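Local coordinates for protein 3,4-dihydroxy-2-butanone 4-phosphate synthase (Acinetobacter baumannii, PDB 6MNZ) that probably converts D-ribulose 5-phosphate into formate and 3,4-dihydroxy-2-butanone 4-phosphate, the four-carbon precursor used in riboflavin biosynthesis, at residues L21-D24 with E25-N29; L138-A141 with G142-A146. One frame throughout, in Å; residues are numbered along the deposited sequence.

Contact 1 of 2, residues L21-D24 with E25-N29; sequences LMDD and EDREN. With SO4 (sulfate ion), chain C.
Asp23 and Glu28 cross at about a right angle, their carboxylate planes turned 63° apart, and Arg27 reconciles the two acidic side chains by offering NH1 to both. The guanidinium meets Asp23 OD2 with its edge, in its own plane; that salt bridge is long and weak as a hydrogen bond, with NH1 of Arg27 3.4 Å from OD2 of Asp23. NH1 also forms a salt bridge to OE1 of the neighbouring Glu28. The arginine can reach this far because its chain runs fully extended from CG to NE, with CG placed opposite the backbone N (chi1 -177°). Its far end then bridges two oxygens of a sulfate ion: NH1 donates to O2 of the sulfate at 3.0 Å, and NH2 to O4 at 3.2 Å along an almost straight bond.

Behind this charged tip, the Asp23 carboxylate gathers the backbone of the loop. OD2 takes the Glu28 N-H at 2.6 Å on its syn lone pair, while Asn29 N lies 2.8 Å from OD1 in a weak bond; OD1 also accepts from Glu30 N. One carboxylate thus organises three successive amides.

The chain folds back through Asp24 O, which receives Arg27 N at 2.9 Å, the donor standing well above the carbonyl plane. With Glu25 and Asp26 in the corner, this is a type I beta turn. Asp24 and Asp26 point the same way from it, their carboxylate planes nearly parallel (14° apart) and OD2 of Asp24 4.1 Å from OD1 of Asp26. Their main polar partners are Ser321 N in the first turn of helix 320-336 and Ala319 N just before it. The whole is a type I turn with the Asp23 carboxylate bonded to the amides that follow, presenting Arg27 and Glu28, predicted to bind D-ribulose 5-phosphate, with Glu28 probably a metal ligand of the DHBP synthase site.

Contact 2 of 2, residues L138-A141 with G142-A146; sequences LHRA and GHTEA. With SO4 (sulfate ion), chain C.
An anion site at the amino end of a helix, with Gly142 as the N-cap of helix 143-153, is what this contact builds. The helix directs two backbone amides at the bound sulfate: His143 N reaches its O2 at 2.9 Å, and Thr144 N its O1 at 2.7 Å. Each residue adds a side-chain bond to the same oxygen its amide serves. The His143 ring approaches edge-on, ND1 donating to O2 of the sulfate at 2.8 Å, and its other nitrogen is tied to Glu30 O, which fixes the rotation of the ring. Thr144 brings OG1 to O1 at 2.8 Å, a position reached with the hydroxyl beside its own backbone N (chi1 -60°). A helix amino end would be expected to stabilise such an anion electrostatically.

Arg140 arrives from the preceding loop with NH2 directed at the sulfate, but the modelled approach is too close to be trusted, so the nature of that contact is doubtful. Glu145, in the first turn of the helix, steadies this arginine. Their side chains cross at about a right angle, guanidinium and carboxylate planes 71° apart; OE1 of Glu145 forms a salt bridge to NE of Arg140, weak as a hydrogen bond, while OE2 lies over a face of the guanidinium and is itself held by Gln133 N. Between loop and helix the backbone makes an inverse gamma turn centred on Ala141, closed by a weak bond from Gly142 N to Arg140 O at 3.2 Å.

The residues Arg140 to Thr144 are predicted to bind D-ribulose 5-phosphate, which agrees with sulfate binding here. Around the site, Ala141 touches Ile196 of helix 192-202 as well as Ser321 and Gln325 of helix 320-336, Ala146 touches Ile192, and Leu138 and His139 lean on Glu228 of strand 220-228.

In the fold
From the N terminus, contact 1 comes first, at the end of strand 19-22, and turns the chain back toward strand 31-36, its antiparallel neighbour in the six-stranded sheet. More than a hundred residues later, contact 2 ends the loop after strand 127-131 and starts helix 143-153. The two lie in series, neither nested nor crossed, yet their centres are only about 11 Å apart. His143 joins them: its CE1 is 3.1 Å from OE2 of Glu28, and its ring also packs on Asp23. Both contacts grasp one sulfate, so a strand-end turn and a helix start together form a site of the DHBP synthase part, next to helix 320-336.

Contact 1 of 2, residues L21-D24 with E25-N29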
loop_
_atom_site.group_PDB
_atom_site.type_symbol
_atom_site.label_atom_id
_atom_site.label_comp_id
_atom_site.label_asym_id
_atom_site.label_seq_id
_atom_site.Cartn_x
_atom_site.Cartn_y
_atom_site.Cartn_z
ATOM N N LEU A 21 16.434 15.194 20.320
ATOM C CA LEU A 21 15.699 15.405 19.079
ATOM C C LEU A 21 14.221 15.166 19.347
ATOM O O LEU A 21 13.832 14.075 19.778
ATOM C CB LEU A 21 16.202 14.477 17.971
ATOM C CG LEU A 21 17.221 15.080 17.001
ATOM C CD1 LEU A 21 17.766 14.007 16.069
ATOM C CD2 LEU A 21 16.614 16.222 16.197
ATOM N N MET A 22 13.399 16.157 19.024
ATOM C CA MET A 22 11.953 16.026 19.094
ATOM C C MET A 22 11.396 15.799 17.697
ATOM O O MET A 22 11.826 16.441 16.733
ATOM C CB MET A 22 11.317 17.275 19.705
ATOM C CG MET A 22 11.756 17.560 21.126
ATOM S SD MET A 22 10.932 19.005 21.827
ATOM C CE MET A 22 12.058 20.305 21.339
ATOM N N ASP A 23 10.376 14.953 17.610
ATOM C CA ASP A 23 9.581 14.850 16.401
ATOM C C ASP A 23 8.377 15.783 16.494
ATOM O O ASP A 23 8.202 16.522 17.465
ATOM C CB ASP A 23 9.143 13.405 16.179
ATOM C CG ASP A 23 8.102 12.953 17.184
ATOM O OD1 ASP A 23 8.095 13.496 18.312
ATOM O OD2 ASP A 23 7.143 12.276 16.756
ATOM N N ASP A 24 7.584 15.815 15.426
ATOM C CA ASP A 24 6.454 16.729 15.355
ATOM C C ASP A 24 5.543 16.540 16.560
ATOM O O ASP A 24 5.310 15.417 17.015
ATOM C CB ASP A 24 5.674 16.506 14.057
ATOM C CG ASP A 24 6.331 17.174 12.867
ATOM O OD1 ASP A 24 7.531 17.502 12.959
ATOM O OD2 ASP A 24 5.641 17.409 11.855
ATOM N N GLU A 25 5.048 17.657 17.096
ATOM C CA GLU A 25 4.232 17.600 18.301
ATOM C C GLU A 25 3.013 16.709 18.111
ATOM O O GLU A 25 2.451 16.225 19.099
ATOM C CB GLU A 25 3.804 19.017 18.697
ATOM C CG GLU A 25 2.750 19.100 19.795
ATOM C CD GLU A 25 2.108 20.472 19.876
ATOM O OE1 GLU A 25 0.881 20.569 19.665
ATOM O OE2 GLU A 25 2.835 21.457 20.132
ATOM N N ASP A 26 2.614 16.449 16.867
ATOM C CA ASP A 26 1.436 15.644 16.589
ATOM C C ASP A 26 1.761 14.244 16.077
ATOM O O ASP A 26 0.866 13.588 15.532
ATOM C CB ASP A 26 0.541 16.370 15.578
ATOM C CG ASP A 26 1.249 16.647 14.263
ATOM O OD1 ASP A 26 2.418 17.084 14.310
ATOM O OD2 ASP A 26 0.555 16.712 13.225
ATOM N N ARG A 27 3.037 13.845 16.052
ATOM C CA ARG A 27 3.350 12.490 15.610
ATOM C C ARG A 27 3.589 11.487 16.734
ATOM O O ARG A 27 2.646 10.813 17.161
ATOM C CB ARG A 27 4.585 12.523 14.703
ATOM C CG ARG A 27 4.964 11.178 14.110
ATOM C CD ARG A 27 6.269 11.266 13.333
ATOM N NE ARG A 27 6.765 9.951 12.939
ATOM C CZ ARG A 27 7.512 9.166 13.711
ATOM N NH1 ARG A 27 7.914 9.578 14.907
ATOM N NH2 ARG A 27 7.887 7.974 13.266
ATOM N N GLU A 28 4.699 11.671 17.443
ATOM C CA GLU A 28 4.955 11.008 18.715
ATOM C C GLU A 28 5.071 11.998 19.854
ATOM O O GLU A 28 4.618 11.715 20.965
ATOM C CB GLU A 28 6.251 10.185 18.660
ATOM C CG GLU A 28 6.220 8.950 17.773
ATOM C CD GLU A 28 7.528 8.176 17.828
ATOM O OE1 GLU A 28 7.602 7.076 17.243
ATOM O OE2 GLU A 28 8.493 8.682 18.439
ATOM N N ASN A 29 5.653 13.168 19.593
ATOM C CA ASN A 29 5.743 14.236 20.582
ATOM C C ASN A 29 6.635 13.808 21.748
ATOM O O ASN A 29 6.279 13.958 22.917
ATOM C CB ASN A 29 4.349 14.635 21.066
ATOM C CG ASN A 29 4.343 15.956 21.793
ATOM O OD1 ASN A 29 5.219 16.793 21.589
ATOM N ND2 ASN A 29 3.424 16.098 22.737
HETATM S S SO4 C . 10.624 6.653 15.574
HETATM O O1 SO4 C . 11.572 6.693 14.464
HETATM O O2 SO4 C . 10.298 8.016 15.980
HETATM O O3 SO4 C . 11.231 5.942 16.694
HETATM O O4 SO4 C . 9.396 5.972 15.176
#

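Contact 2 of 2, residues L138-A141 with G142-A146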
loop_
_atom_site.group_PDB
_atom_site.type_symbol
_atom_site.label_atom_id
_atom_site.label_comp_id
_atom_site.label_asym_id
_atom_site.label_seq_id
_atom_site.Cartn_x
_atom_site.Cartn_y
_atom_site.Cartn_z
ATOM N N LEU A 138 13.903 12.482 4.850
ATOM C CA LEU A 138 13.196 13.068 3.716
ATOM C C LEU A 138 11.748 12.599 3.650
ATOM O O LEU A 138 10.917 13.266 3.023
ATOM C CB LEU A 138 13.908 12.722 2.410
ATOM C CG LEU A 138 15.303 13.312 2.219
ATOM C CD1 LEU A 138 15.934 12.724 0.967
ATOM C CD2 LEU A 138 15.247 14.829 2.144
ATOM N N HIS A 139 11.485 11.364 4.077
ATOM C CA HIS A 139 10.200 10.720 3.838
ATOM C C HIS A 139 9.484 10.335 5.120
ATOM O O HIS A 139 8.340 10.755 5.333
ATOM C CB HIS A 139 10.406 9.480 2.954
ATOM C CG HIS A 139 11.260 9.734 1.753
ATOM N ND1 HIS A 139 10.913 10.643 0.777
ATOM C CD2 HIS A 139 12.503 9.301 1.437
ATOM C CE1 HIS A 139 11.896 10.741 -0.101
ATOM N NE2 HIS A 139 12.854 9.902 0.252
ATOM N N ARG A 140 10.138 9.587 6.005
ATOM C CA ARG A 140 9.637 9.353 7.353
ATOM C C ARG A 140 10.360 10.280 8.319
ATOM O O ARG A 140 11.578 10.166 8.499
ATOM C CB ARG A 140 9.827 7.894 7.768
ATOM C CG ARG A 140 8.976 7.493 8.960
ATOM C CD ARG A 140 9.381 6.135 9.514
ATOM N NE ARG A 140 10.055 6.253 10.804
ATOM C CZ ARG A 140 9.917 5.395 11.811
ATOM N NH1 ARG A 140 9.293 4.241 11.617
ATOM N NH2 ARG A 140 10.638 5.562 12.912
ATOM N N ALA A 141 9.593 11.098 9.032
ATOM C CA ALA A 141 10.149 12.032 10.011
ATOM C C ALA A 141 10.142 11.437 11.417
ATOM O O ALA A 141 9.677 12.055 12.373
ATOM C CB ALA A 141 9.371 13.341 9.967
ATOM N N GLY A 142 10.755 10.260 11.561
ATOM C CA GLY A 142 10.911 9.625 12.848
ATOM C C GLY A 142 12.290 9.844 13.446
ATOM O O GLY A 142 13.258 10.109 12.737
ATOM N N HIS A 143 12.396 9.567 14.749
ATOM C CA HIS A 143 13.697 9.609 15.408
ATOM C C HIS A 143 14.669 8.618 14.782
ATOM O O HIS A 143 15.888 8.812 14.861
ATOM C CB HIS A 143 13.544 9.313 16.901
ATOM C CG HIS A 143 12.589 10.224 17.606
ATOM N ND1 HIS A 143 11.247 9.936 17.730
ATOM C CD2 HIS A 143 12.804 11.338 18.346
ATOM C CE1 HIS A 143 10.663 10.877 18.450
ATOM N NE2 HIS A 143 11.595 11.703 18.889
ATOM N N THR A 144 14.159 7.499 14.267
ATOM C CA THR A 144 15.019 6.504 13.634
ATOM C C THR A 144 15.778 7.109 12.460
ATOM O O THR A 144 17.011 7.056 12.402
ATOM C CB THR A 144 14.176 5.312 13.176
ATOM O OG1 THR A 144 13.523 4.727 14.311
ATOM C CG2 THR A 144 15.044 4.260 12.485
ATOM N N GLU A 145 15.044 7.630 11.475
ATOM C CA GLU A 145 15.682 8.300 10.349
ATOM C C GLU A 145 16.493 9.502 10.806
ATOM O O GLU A 145 17.587 9.748 10.282
ATOM C CB GLU A 145 14.624 8.727 9.331
ATOM C CG GLU A 145 13.988 7.573 8.570
ATOM C CD GLU A 145 13.019 6.772 9.418
ATOM O OE1 GLU A 145 12.238 7.388 10.172
ATOM O OE2 GLU A 145 12.946 5.540 9.231
ATOM N N ALA A 146 16.055 10.168 11.877
ATOM C CA ALA A 146 16.725 11.387 12.313
ATOM C C ALA A 146 18.070 11.074 12.951
ATOM O O ALA A 146 19.062 11.765 12.691
ATOM C CB ALA A 146 15.833 12.154 13.287
HETATM S S SO4 C . 10.624 6.653 15.574
HETATM O O1 SO4 C . 11.572 6.693 14.464
HETATM O O2 SO4 C . 10.298 8.016 15.980
HETATM O O3 SO4 C . 11.231 5.942 16.694
HETATM O O4 SO4 C . 9.396 5.972 15.176
#